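Side-chain contacts in L-talarate/galactarate dehydratase (Salmonella typhimurium, PDB 2PP0), which catalyses the magnesium-dependent dehydration of L-talarate and galactarate to 5-keto-4-deoxy-D-glucarate and, in competition with it, epimerises L-talarate to galactarate: residues A36-A41 against L353-N358; A128-S133 against M279-R284; I194-G199 against I207-A212; H336-Y341 against P345-F350. All blocks are in the same frame, centred on the assembly; numbering follows the deposited sequence.

Interaction 1. Residues A36-A41 against L353-N358; sequences AFLPLA and LNPLFN
Leu38 swings CG opposite its backbone N (chi1 176°), while Leu353 sets CG opposite its own carbonyl carbon (chi1 -51°), and between them these two torsions bring one methyl of each leucine together. Leu38 already leaves its strand in the direction of residues 353-358. For Leu353 the torsion matters more, because its CB starts out away from the strand; CD2 is the branch that turns back. The result is a methyl-to-methyl meeting, Leu38 CD2 to Leu353 CD2 at 3.5 Å, with the two side chains crossing at about a right angle. That is tighter than a usual van der Waals distance between carbons.

The other branch of Leu38 is used as well. Its CD1 reaches CG of Pro355 at 4.2 Å, again with the side chains roughly perpendicular, so the fork of one leucine reaches both Leu353, just ahead of the 3-10 turn, and Pro355 within it. Leu356 N bonds to Leu353 O at 2.9 Å, and this bond closes the bend that carries Leu353 and Pro355.

Strand 28-40 belongs to the antiparallel sheet of the N-terminal domain, and Trp387 touches both Leu38 and Leu356. Ala5 of the second subunit also packs on Leu38, which places the contact close to the dimer interface. Leu353 lies about 7 Å from the substrate-binding Lys82, measured between side chains. With no hydrogen bond or charge pair crossing between them, residues 36-41 and 353-358 are joined by hydrocarbon packing.

Interaction 2. Residues A128-S133 against M279-R284; sequences AVQAIS and MLTSFR
The closest side-chain approach joins Gln130 and Thr281, a van der Waals touch in which the amide nitrogen NE2 of Gln130 comes 3.4 Å from the methyl CG2 of Thr281. Gln130 leaves its helix at an angle to the loop, and its extended chain beyond CG (chi2 179°) carries the amide across. The same NE2 is 3.9 Å from Thr281 CB, against the branched end of the threonine. A second van der Waals touch, methyl to carbonyl oxygen, comes from Val129, whose CG2 rests 3.7 Å from Thr281 O.

Gln130 NE2 and the two hydroxyls find partners outside the segments. NE2 bonds to Arg304 O, which holds the amide beside the threonine methyl. Thr281 OG1 turns to Glu285 OE2, and the same carboxylate oxygen also bonds Ser282 OG. Backbone bonding between Thr281 and Gly126 ties the loop to the start of helix 127-146.

Ser282 is the N-cap of helix 283-291, its side chain capping a backbone N in the first turn, just past Arg284. The arrangement is an interdomain contact of the enolase superfamily: a helix of the N-terminal capping domain lies against the loop that follows barrel strand 274-276 and the magnesium ligand Glu278.

Interaction 3. Residues I194-G199 against I207-A212; sequences IKLKVG and IRRLTA
Leu196 points from its strand at the helix and lays CD2 against the helix backbone at Arg209 and Leu210, where the nearest atom is Leu210 CA at 3.6 Å. The methyl is also 3.7 Å from Leu210 N, so it packs against main chain as much as side chain. Leu210 leaves the helix to one side and offers CB, 4.0 Å from Leu196 CD2, with its CD1 at 4.1 Å from the same methyl. On the other flank Arg209 directs CB toward the strand, and Leu196 CD2 meets this carbon at 4.1 Å.

Beyond CG the Arg209 chain bends at chi3 (69°), carrying the guanidinium past Leu196 CD1, which approaches it obliquely. A water in the plane of the guanidinium, at its edge, accepts from Arg209 NH2 at 2.7 Å and donates to Lys197 O at 2.8 Å. NH2 also bonds to Thr174 O, so this buried charge has two oxygen partners at one nitrogen.

The catalytic base Lys197 turns its amine to Asp226, substrate-binding Lys195 to Glu252 and Glu348. The contact packs the first half of the beta-alpha-beta unit 194-197, 203-217, 223-226, with Leu210 also covering Leu223 and Val225, and Arg209 resting on helix 176-188.

Interaction 4. Residues H336-Y341 against P345-F350; sequences HLSAAY and PWLEHF
Ser338 and Pro345 meet where the end of helix 331-339 comes round to the strand that follows. Starting at Ser338 CB, which points at the strand segment, the first neighbour is Pro345 CG at 3.8 Å, with Pro345 CB next at 4.1 Å; the serine carbon lies against one corner of the pyrrolidine ring. One atom further, OG turns from the proline to Leu347, whose methyl CD1 is 4.0 Å away. Ser338 chi1, 56°, places the hydroxyl between the backbone N and the carbonyl carbon, where it donates back into its own helix, chiefly to His334 O, with Leu335 O also within hydrogen-bonding range. The leucine methyl simply packs beside this paired tip.

The main chain of the serine adds to the fit: Ser338 O touches Pro345 CG at 3.3 Å while accepting the bond from Tyr341 N. Leu347 reaches the hydroxyl with CG opposite its backbone N (chi1 -169°). Val162 of the adjacent strand 161-166 also packs on Ser338.

This is the last helix-to-strand step of the modified TIM barrel, (beta/alpha)7-beta, of the enolase superfamily: strand 346-349 lies between 324-325 and 161-166 and carries Glu348, which binds substrate, bonds Phe329 N and pairs with Lys195.

Interactions 3 and 4 are fully buried, interaction 1 largely so, whereas interaction 2 is only partly buried. Interactions 3 and 4 both belong to the barrel domain, each setting a helix against a strand, and they meet through the salt bridge between Lys195 and Glu348. Interactions 1 and 2 reach from that domain to the N-terminal one, by its sheet and by helix 127-146 respectively. Their chemistry differs accordingly: leucine and proline carbons alone in interaction 1, an amide against a methyl in interaction 2, a leucine on helix backbone with a bridging water in interaction 3, and serine against proline in interaction 4.

Interaction 1. Residues A36-A41 against L353-N358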
loop_
_atom_site.group_PDB
_atom_site.type_symbol
_atom_site.label_atom_id
_atom_site.label_comp_id
_atom_site.label_asym_id
_atom_site.label_seq_id
_atom_site.Cartn_x
_atom_site.Cartn_y
_atom_site.Cartn_z
ATOM N N ALA B 36 0.513 29.865 -7.195
ATOM C CA ALA B 36 0.706 30.972 -6.273
ATOM C C ALA B 36 2.168 31.081 -5.894
ATOM O O ALA B 36 2.936 30.139 -6.078
ATOM C CB ALA B 36 -0.146 30.763 -5.019
ATOM N N PHE B 37 2.553 32.237 -5.371
ATOM C CA PHE B 37 3.922 32.442 -4.945
ATOM C C PHE B 37 3.976 32.934 -3.511
ATOM O O PHE B 37 3.408 33.973 -3.162
ATOM C CB PHE B 37 4.631 33.410 -5.890
ATOM C CG PHE B 37 5.026 32.783 -7.196
ATOM C CD1 PHE B 37 6.202 32.045 -7.299
ATOM C CD2 PHE B 37 4.197 32.880 -8.308
ATOM C CE1 PHE B 37 6.542 31.413 -8.489
ATOM C CE2 PHE B 37 4.529 32.248 -9.505
ATOM C CZ PHE B 37 5.703 31.513 -9.594
ATOM N N LEU B 38 4.656 32.152 -2.686
ATOM C CA LEU B 38 4.833 32.435 -1.275
ATOM C C LEU B 38 6.116 33.244 -1.128
ATOM O O LEU B 38 7.210 32.738 -1.377
ATOM C CB LEU B 38 4.949 31.113 -0.518
ATOM C CG LEU B 38 5.242 31.120 0.979
ATOM C CD1 LEU B 38 4.020 31.621 1.720
ATOM C CD2 LEU B 38 5.595 29.710 1.436
ATOM N N PRO B 39 6.000 34.517 -0.728
ATOM C CA PRO B 39 7.182 35.367 -0.566
ATOM C C PRO B 39 7.958 35.170 0.734
ATOM O O PRO B 39 7.377 34.925 1.793
ATOM C CB PRO B 39 6.604 36.774 -0.683
ATOM C CG PRO B 39 5.255 36.619 -0.035
ATOM C CD PRO B 39 4.760 35.310 -0.624
ATOM N N LEU B 40 9.278 35.276 0.632
ATOM C CA LEU B 40 10.171 35.150 1.775
ATOM C C LEU B 40 10.937 36.472 1.875
ATOM O O LEU B 40 11.906 36.692 1.143
ATOM C CB LEU B 40 11.159 33.999 1.562
ATOM C CG LEU B 40 10.622 32.569 1.450
ATOM C CD1 LEU B 40 11.764 31.635 1.072
ATOM C CD2 LEU B 40 9.989 32.140 2.768
ATOM N N ALA B 41 10.495 37.349 2.774
ATOM C CA ALA B 41 11.121 38.659 2.962
ATOM C C ALA B 41 12.585 38.562 3.356
ATOM O O ALA B 41 13.352 39.509 3.162
ATOM C CB ALA B 41 10.357 39.459 4.007
ATOM N N LEU B 353 4.806 27.701 5.054
ATOM C CA LEU B 353 3.473 27.436 4.526
ATOM C C LEU B 353 2.312 27.753 5.468
ATOM O O LEU B 353 1.157 27.714 5.050
ATOM C CB LEU B 353 3.379 25.972 4.075
ATOM C CG LEU B 353 4.496 25.499 3.132
ATOM C CD1 LEU B 353 4.220 24.068 2.684
ATOM C CD2 LEU B 353 4.587 26.425 1.919
ATOM N N ASN B 354 2.609 28.070 6.726
ATOM C CA ASN B 354 1.555 28.372 7.701
ATOM C C ASN B 354 0.451 29.290 7.178
ATOM O O ASN B 354 -0.726 28.982 7.320
ATOM C CB ASN B 354 2.141 28.991 8.980
ATOM C CG ASN B 354 2.894 27.989 9.820
ATOM O OD1 ASN B 354 2.735 26.778 9.654
ATOM N ND2 ASN B 354 3.712 28.485 10.745
ATOM N N PRO B 355 0.817 30.429 6.563
ATOM C CA PRO B 355 -0.187 31.363 6.040
ATOM C C PRO B 355 -1.074 30.882 4.886
ATOM O O PRO B 355 -2.067 31.530 4.557
ATOM C CB PRO B 355 0.646 32.592 5.665
ATOM C CG PRO B 355 1.987 32.015 5.341
ATOM C CD PRO B 355 2.176 30.982 6.414
ATOM N N LEU B 356 -0.736 29.754 4.271
ATOM C CA LEU B 356 -1.544 29.251 3.163
ATOM C C LEU B 356 -2.819 28.576 3.650
ATOM O O LEU B 356 -3.783 28.424 2.897
ATOM C CB LEU B 356 -0.754 28.234 2.330
ATOM C CG LEU B 356 0.420 28.711 1.475
ATOM C CD1 LEU B 356 1.001 27.511 0.745
ATOM C CD2 LEU B 356 -0.043 29.769 0.475
ATOM N N PHE B 357 -2.820 28.173 4.915
ATOM C CA PHE B 357 -3.961 27.470 5.484
ATOM C C PHE B 357 -4.607 28.165 6.677
ATOM O O PHE B 357 -3.961 28.912 7.407
ATOM C CB PHE B 357 -3.520 26.065 5.887
ATOM C CG PHE B 357 -2.780 25.333 4.803
ATOM C CD1 PHE B 357 -3.439 24.917 3.652
ATOM C CD2 PHE B 357 -1.417 25.081 4.924
ATOM C CE1 PHE B 357 -2.752 24.259 2.632
ATOM C CE2 PHE B 357 -0.719 24.425 3.911
ATOM C CZ PHE B 357 -1.389 24.013 2.764
ATOM N N ASN B 358 -5.891 27.897 6.870
ATOM C CA ASN B 358 -6.636 28.480 7.974
ATOM C C ASN B 358 -6.281 27.808 9.294
ATOM O O ASN B 358 -6.343 28.435 10.353
ATOM C CB ASN B 358 -8.136 28.341 7.710
ATOM C CG ASN B 358 -8.609 29.235 6.587
ATOM O OD1 ASN B 358 -9.472 28.859 5.797
ATOM N ND2 ASN B 358 -8.051 30.435 6.519
#

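Interaction 2. Residues A128-S133 against M279-R284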
loop_
_atom_site.group_PDB
_atom_site.type_symbol
_atom_site.label_atom_id
_atom_site.label_comp_id
_atom_site.label_asym_id
_atom_site.label_seq_id
_atom_site.Cartn_x
_atom_site.Cartn_y
_atom_site.Cartn_z
ATOM N N ALA B 128 6.942 16.494 -14.680
ATOM C CA ALA B 128 5.612 16.043 -15.061
ATOM C C ALA B 128 4.873 15.301 -13.935
ATOM O O ALA B 128 3.665 15.473 -13.781
ATOM C CB ALA B 128 5.686 15.170 -16.313
ATOM N N VAL B 129 5.572 14.479 -13.151
ATOM C CA VAL B 129 4.876 13.777 -12.068
ATOM C C VAL B 129 4.613 14.752 -10.926
ATOM O O VAL B 129 3.716 14.547 -10.102
ATOM C CB VAL B 129 5.654 12.523 -11.548
ATOM C CG1 VAL B 129 5.895 11.559 -12.700
ATOM C CG2 VAL B 129 6.957 12.915 -10.883
ATOM N N GLN B 130 5.385 15.832 -10.891
ATOM C CA GLN B 130 5.191 16.843 -9.865
ATOM C C GLN B 130 3.957 17.681 -10.210
ATOM O O GLN B 130 3.447 18.424 -9.373
ATOM C CB GLN B 130 6.433 17.725 -9.741
ATOM C CG GLN B 130 7.568 17.061 -8.977
ATOM C CD GLN B 130 8.791 17.949 -8.881
ATOM O OE1 GLN B 130 8.691 19.169 -9.001
ATOM N NE2 GLN B 130 9.952 17.340 -8.648
ATOM N N ALA B 131 3.488 17.546 -11.449
ATOM C CA ALA B 131 2.294 18.245 -11.911
ATOM C C ALA B 131 1.091 17.359 -11.570
ATOM O O ALA B 131 -0.038 17.839 -11.469
ATOM C CB ALA B 131 2.360 18.478 -13.412
ATOM N N ILE B 132 1.346 16.062 -11.411
ATOM C CA ILE B 132 0.296 15.111 -11.039
ATOM C C ILE B 132 0.136 15.163 -9.512
ATOM O O ILE B 132 -0.965 14.998 -8.984
ATOM C CB ILE B 132 0.665 13.660 -11.487
ATOM C CG1 ILE B 132 0.681 13.577 -13.016
ATOM C CG2 ILE B 132 -0.338 12.647 -10.926
ATOM C CD1 ILE B 132 1.049 12.205 -13.560
ATOM N N SER B 133 1.240 15.419 -8.814
ATOM C CA SER B 133 1.258 15.498 -7.351
ATOM C C SER B 133 0.072 16.213 -6.685
ATOM O O SER B 133 -0.571 15.654 -5.788
ATOM C CB SER B 133 2.555 16.151 -6.872
ATOM O OG SER B 133 3.645 15.257 -6.982
ATOM N N MET B 279 16.009 15.608 -2.933
ATOM C CA MET B 279 16.049 16.058 -4.324
ATOM C C MET B 279 15.538 15.051 -5.364
ATOM O O MET B 279 15.284 15.418 -6.511
ATOM C CB MET B 279 17.480 16.488 -4.685
ATOM C CG MET B 279 18.090 17.552 -3.755
ATOM S SD MET B 279 17.110 19.072 -3.519
ATOM C CE MET B 279 17.312 19.847 -5.117
ATOM N N LEU B 280 15.373 13.791 -4.971
ATOM C CA LEU B 280 14.900 12.773 -5.910
ATOM C C LEU B 280 13.468 13.057 -6.337
ATOM O O LEU B 280 12.671 13.572 -5.553
ATOM C CB LEU B 280 15.016 11.383 -5.285
ATOM C CG LEU B 280 16.435 11.081 -4.795
ATOM C CD1 LEU B 280 16.491 9.661 -4.270
ATOM C CD2 LEU B 280 17.441 11.283 -5.933
ATOM N N THR B 281 13.141 12.703 -7.577
ATOM C CA THR B 281 11.823 12.989 -8.127
ATOM C C THR B 281 11.035 11.816 -8.686
ATOM O O THR B 281 10.349 11.955 -9.700
ATOM C CB THR B 281 11.926 14.066 -9.235
ATOM O OG1 THR B 281 12.650 13.538 -10.356
ATOM C CG2 THR B 281 12.660 15.282 -8.711
ATOM N N SER B 282 11.117 10.663 -8.031
ATOM C CA SER B 282 10.352 9.499 -8.471
ATOM C C SER B 282 10.655 8.310 -7.588
ATOM O O SER B 282 11.666 8.287 -6.891
ATOM C CB SER B 282 10.695 9.121 -9.914
ATOM O OG SER B 282 11.955 8.466 -9.978
ATOM N N PHE B 283 9.769 7.324 -7.621
ATOM C CA PHE B 283 9.974 6.106 -6.859
ATOM C C PHE B 283 11.255 5.454 -7.380
ATOM O O PHE B 283 12.134 5.083 -6.610
ATOM C CB PHE B 283 8.808 5.147 -7.075
ATOM C CG PHE B 283 9.101 3.742 -6.638
ATOM C CD1 PHE B 283 8.953 3.367 -5.312
ATOM C CD2 PHE B 283 9.575 2.803 -7.555
ATOM C CE1 PHE B 283 9.272 2.074 -4.891
ATOM C CE2 PHE B 283 9.897 1.508 -7.151
ATOM C CZ PHE B 283 9.746 1.141 -5.815
ATOM N N ARG B 284 11.354 5.323 -8.699
ATOM C CA ARG B 284 12.517 4.691 -9.304
ATOM C C ARG B 284 13.858 5.257 -8.853
ATOM O O ARG B 284 14.807 4.507 -8.655
ATOM C CB ARG B 284 12.413 4.730 -10.832
ATOM C CG ARG B 284 11.338 3.792 -11.378
ATOM C CD ARG B 284 11.601 3.389 -12.826
ATOM N NE ARG B 284 10.603 2.438 -13.311
ATOM C CZ ARG B 284 9.347 2.755 -13.618
ATOM N NH1 ARG B 284 8.924 4.008 -13.497
ATOM N NH2 ARG B 284 8.509 1.815 -14.038
#

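Interaction 3. Residues I194-G199 against I207-A212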
loop_
_atom_site.group_PDB
_atom_site.type_symbol
_atom_site.label_atom_id
_atom_site.label_comp_id
_atom_site.label_asym_id
_atom_site.label_seq_id
_atom_site.Cartn_x
_atom_site.Cartn_y
_atom_site.Cartn_z
ATOM N N ILE B 194 16.889 20.028 16.388
ATOM C CA ILE B 194 17.436 21.160 15.646
ATOM C C ILE B 194 18.384 20.700 14.547
ATOM O O ILE B 194 19.291 19.916 14.806
ATOM C CB ILE B 194 18.241 22.102 16.584
ATOM C CG1 ILE B 194 17.304 22.781 17.585
ATOM C CG2 ILE B 194 19.014 23.134 15.755
ATOM C CD1 ILE B 194 16.257 23.686 16.939
ATOM N N LYS B 195 18.185 21.188 13.327
ATOM C CA LYS B 195 19.081 20.822 12.239
ATOM C C LYS B 195 19.846 22.064 11.815
ATOM O O LYS B 195 19.263 23.135 11.631
ATOM C CB LYS B 195 18.322 20.259 11.030
ATOM C CG LYS B 195 19.263 19.855 9.892
ATOM C CD LYS B 195 18.567 19.067 8.798
ATOM C CE LYS B 195 17.615 19.924 7.995
ATOM N NZ LYS B 195 16.949 19.091 6.956
ATOM N N LEU B 196 21.157 21.918 11.675
ATOM C CA LEU B 196 22.009 23.026 11.275
ATOM C C LEU B 196 22.517 22.813 9.854
ATOM O O LEU B 196 22.934 21.710 9.492
ATOM C CB LEU B 196 23.204 23.143 12.229
ATOM C CG LEU B 196 24.221 24.246 11.917
ATOM C CD1 LEU B 196 23.556 25.609 12.036
ATOM C CD2 LEU B 196 25.405 24.134 12.872
ATOM N N LYS B 197 22.461 23.863 9.045
ATOM C CA LYS B 197 22.951 23.776 7.680
ATOM C C LYS B 197 24.471 23.887 7.719
ATOM O O LYS B 197 25.013 24.787 8.361
ATOM C CB LYS B 197 22.372 24.911 6.830
ATOM C CG LYS B 197 20.866 24.850 6.653
ATOM C CD LYS B 197 20.448 23.604 5.877
ATOM C CE LYS B 197 18.928 23.500 5.755
ATOM N NZ LYS B 197 18.530 22.316 4.949
ATOM N N VAL B 198 25.155 22.953 7.066
ATOM C CA VAL B 198 26.616 22.976 6.995
ATOM C C VAL B 198 26.994 22.817 5.525
ATOM O O VAL B 198 26.130 22.908 4.654
ATOM C CB VAL B 198 27.266 21.832 7.821
ATOM C CG1 VAL B 198 26.974 22.023 9.305
ATOM C CG2 VAL B 198 26.760 20.481 7.345
ATOM N N GLY B 199 28.275 22.596 5.242
ATOM C CA GLY B 199 28.695 22.419 3.861
ATOM C C GLY B 199 29.232 23.649 3.138
ATOM O O GLY B 199 29.448 23.606 1.924
ATOM N N ILE B 207 32.221 23.819 11.736
ATOM C CA ILE B 207 32.526 23.100 12.965
ATOM C C ILE B 207 32.299 24.060 14.127
ATOM O O ILE B 207 31.767 23.678 15.170
ATOM C CB ILE B 207 33.996 22.616 12.987
ATOM C CG1 ILE B 207 34.186 21.482 11.976
ATOM C CG2 ILE B 207 34.386 22.167 14.395
ATOM C CD1 ILE B 207 33.284 20.283 12.217
ATOM N N ARG B 208 32.700 25.312 13.927
ATOM C CA ARG B 208 32.547 26.350 14.938
ATOM C C ARG B 208 31.079 26.538 15.308
ATOM O O ARG B 208 30.717 26.517 16.486
ATOM C CB ARG B 208 33.124 27.667 14.416
ATOM C CG ARG B 208 32.858 28.860 15.317
ATOM C CD ARG B 208 33.547 30.109 14.806
ATOM N NE ARG B 208 33.225 31.264 15.638
ATOM C CZ ARG B 208 32.087 31.947 15.568
ATOM N NH1 ARG B 208 31.152 31.599 14.694
ATOM N NH2 ARG B 208 31.881 32.973 16.384
ATOM N N ARG B 209 30.236 26.725 14.299
ATOM C CA ARG B 209 28.812 26.908 14.531
ATOM C C ARG B 209 28.204 25.660 15.166
ATOM O O ARG B 209 27.424 25.760 16.114
ATOM C CB ARG B 209 28.107 27.238 13.212
ATOM C CG ARG B 209 28.475 28.607 12.662
ATOM C CD ARG B 209 28.318 28.688 11.149
ATOM N NE ARG B 209 26.930 28.642 10.693
ATOM C CZ ARG B 209 26.027 29.590 10.930
ATOM N NH1 ARG B 209 26.355 30.669 11.629
ATOM N NH2 ARG B 209 24.798 29.468 10.450
ATOM N N LEU B 210 28.574 24.486 14.656
ATOM C CA LEU B 210 28.046 23.228 15.179
ATOM C C LEU B 210 28.433 23.021 16.643
ATOM O O LEU B 210 27.625 22.547 17.443
ATOM C CB LEU B 210 28.539 22.044 14.334
ATOM C CG LEU B 210 28.001 20.645 14.672
ATOM C CD1 LEU B 210 26.479 20.639 14.615
ATOM C CD2 LEU B 210 28.562 19.632 13.690
ATOM N N THR B 211 29.664 23.378 16.997
ATOM C CA THR B 211 30.118 23.218 18.377
ATOM C C THR B 211 29.358 24.164 19.306
ATOM O O THR B 211 29.013 23.800 20.434
ATOM C CB THR B 211 31.637 23.496 18.521
ATOM O OG1 THR B 211 31.919 24.853 18.154
ATOM C CG2 THR B 211 32.435 22.556 17.632
ATOM N N ALA B 212 29.098 25.375 18.825
ATOM C CA ALA B 212 28.376 26.369 19.608
ATOM C C ALA B 212 26.930 25.933 19.837
ATOM O O ALA B 212 26.367 26.171 20.907
ATOM C CB ALA B 212 28.411 27.718 18.901
HETATM O O HOH W 1 23.978 27.179 9.255
#

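Interaction 4. Residues H336-Y341 against P345-F350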
loop_
_atom_site.group_PDB
_atom_site.type_symbol
_atom_site.label_atom_id
_atom_site.label_comp_id
_atom_site.label_asym_id
_atom_site.label_seq_id
_atom_site.Cartn_x
_atom_site.Cartn_y
_atom_site.Cartn_z
ATOM N N HIS B 336 1.004 13.076 8.066
ATOM C CA HIS B 336 0.132 11.920 7.881
ATOM C C HIS B 336 0.890 10.701 7.381
ATOM O O HIS B 336 0.648 9.584 7.836
ATOM C CB HIS B 336 -0.980 12.261 6.885
ATOM C CG HIS B 336 -1.872 13.374 7.337
ATOM N ND1 HIS B 336 -2.876 13.193 8.263
ATOM C CD2 HIS B 336 -1.879 14.692 7.023
ATOM C CE1 HIS B 336 -3.462 14.352 8.504
ATOM N NE2 HIS B 336 -2.877 15.278 7.764
ATOM N N LEU B 337 1.799 10.919 6.433
ATOM C CA LEU B 337 2.579 9.832 5.861
ATOM C C LEU B 337 3.564 9.249 6.872
ATOM O O LEU B 337 3.722 8.033 6.960
ATOM C CB LEU B 337 3.327 10.323 4.607
ATOM C CG LEU B 337 2.419 10.873 3.496
ATOM C CD1 LEU B 337 3.256 11.394 2.324
ATOM C CD2 LEU B 337 1.481 9.768 3.031
ATOM N N SER B 338 4.229 10.110 7.635
ATOM C CA SER B 338 5.183 9.626 8.621
ATOM C C SER B 338 4.456 8.900 9.761
ATOM O O SER B 338 4.985 7.949 10.333
ATOM C CB SER B 338 6.020 10.789 9.163
ATOM O OG SER B 338 5.189 11.801 9.688
ATOM N N ALA B 339 3.245 9.349 10.088
ATOM C CA ALA B 339 2.458 8.709 11.142
ATOM C C ALA B 339 2.192 7.250 10.773
ATOM O O ALA B 339 2.112 6.374 11.644
ATOM C CB ALA B 339 1.126 9.446 11.326
ATOM N N ALA B 340 2.059 6.996 9.475
ATOM C CA ALA B 340 1.784 5.655 8.978
ATOM C C ALA B 340 3.032 4.788 8.801
ATOM O O ALA B 340 2.920 3.616 8.470
ATOM C CB ALA B 340 1.031 5.745 7.657
ATOM N N TYR B 341 4.213 5.352 9.026
ATOM C CA TYR B 341 5.450 4.581 8.863
ATOM C C TYR B 341 5.665 3.660 10.072
ATOM O O TYR B 341 5.514 4.079 11.218
ATOM C CB TYR B 341 6.643 5.529 8.696
ATOM C CG TYR B 341 7.875 4.863 8.114
ATOM C CD1 TYR B 341 7.872 4.366 6.813
ATOM C CD2 TYR B 341 9.027 4.694 8.879
ATOM C CE1 TYR B 341 8.986 3.711 6.286
ATOM C CE2 TYR B 341 10.147 4.037 8.361
ATOM C CZ TYR B 341 10.116 3.549 7.069
ATOM O OH TYR B 341 11.205 2.871 6.573
ATOM N N PRO B 345 9.759 7.731 12.862
ATOM C CA PRO B 345 10.229 8.763 11.931
ATOM C C PRO B 345 10.410 10.151 12.550
ATOM O O PRO B 345 10.110 10.373 13.723
ATOM C CB PRO B 345 9.131 8.774 10.886
ATOM C CG PRO B 345 7.906 8.712 11.772
ATOM C CD PRO B 345 8.284 7.657 12.833
ATOM N N TRP B 346 10.901 11.077 11.731
ATOM C CA TRP B 346 11.109 12.468 12.128
ATOM C C TRP B 346 10.372 13.373 11.141
ATOM O O TRP B 346 10.314 13.073 9.945
ATOM C CB TRP B 346 12.591 12.833 12.096
ATOM C CG TRP B 346 13.334 12.525 13.351
ATOM C CD1 TRP B 346 14.027 11.387 13.640
ATOM C CD2 TRP B 346 13.479 13.386 14.484
ATOM N NE1 TRP B 346 14.602 11.488 14.884
ATOM C CE2 TRP B 346 14.281 12.706 15.425
ATOM C CE3 TRP B 346 13.009 14.669 14.795
ATOM C CZ2 TRP B 346 14.627 13.266 16.660
ATOM C CZ3 TRP B 346 13.354 15.228 16.023
ATOM C CH2 TRP B 346 14.156 14.526 16.939
ATOM N N LEU B 347 9.817 14.475 11.644
ATOM C CA LEU B 347 9.099 15.434 10.806
ATOM C C LEU B 347 9.893 16.739 10.800
ATOM O O LEU B 347 10.378 17.184 11.838
ATOM C CB LEU B 347 7.685 15.689 11.354
ATOM C CG LEU B 347 6.711 16.469 10.454
ATOM C CD1 LEU B 347 6.347 15.616 9.255
ATOM C CD2 LEU B 347 5.447 16.841 11.229
ATOM N N GLU B 348 10.013 17.349 9.628
ATOM C CA GLU B 348 10.765 18.586 9.466
ATOM C C GLU B 348 9.862 19.807 9.509
ATOM O O GLU B 348 8.837 19.868 8.826
ATOM C CB GLU B 348 11.539 18.534 8.144
ATOM C CG GLU B 348 12.214 19.834 7.741
ATOM C CD GLU B 348 13.105 19.662 6.523
ATOM O OE1 GLU B 348 12.680 18.973 5.562
ATOM O OE2 GLU B 348 14.227 20.222 6.531
ATOM N N HIS B 349 10.246 20.790 10.310
ATOM C CA HIS B 349 9.434 21.990 10.440
ATOM C C HIS B 349 9.951 23.261 9.774
ATOM O O HIS B 349 11.133 23.600 9.866
ATOM C CB HIS B 349 9.174 22.280 11.925
ATOM C CG HIS B 349 8.566 23.624 12.180
ATOM N ND1 HIS B 349 9.284 24.796 12.078
ATOM C CD2 HIS B 349 7.305 23.984 12.519
ATOM C CE1 HIS B 349 8.492 25.821 12.342
ATOM N NE2 HIS B 349 7.286 25.355 12.612
ATOM N N PHE B 350 9.020 23.941 9.109
ATOM C CA PHE B 350 9.217 25.224 8.442
ATOM C C PHE B 350 7.893 25.935 8.736
ATOM O O PHE B 350 6.850 25.283 8.814
ATOM C CB PHE B 350 9.331 25.086 6.918
ATOM C CG PHE B 350 10.660 24.585 6.429
ATOM C CD1 PHE B 350 10.960 23.227 6.442
ATOM C CD2 PHE B 350 11.592 25.471 5.891
ATOM C CE1 PHE B 350 12.165 22.759 5.921
ATOM C CE2 PHE B 350 12.800 25.009 5.369
ATOM C CZ PHE B 350 13.083 23.651 5.383
#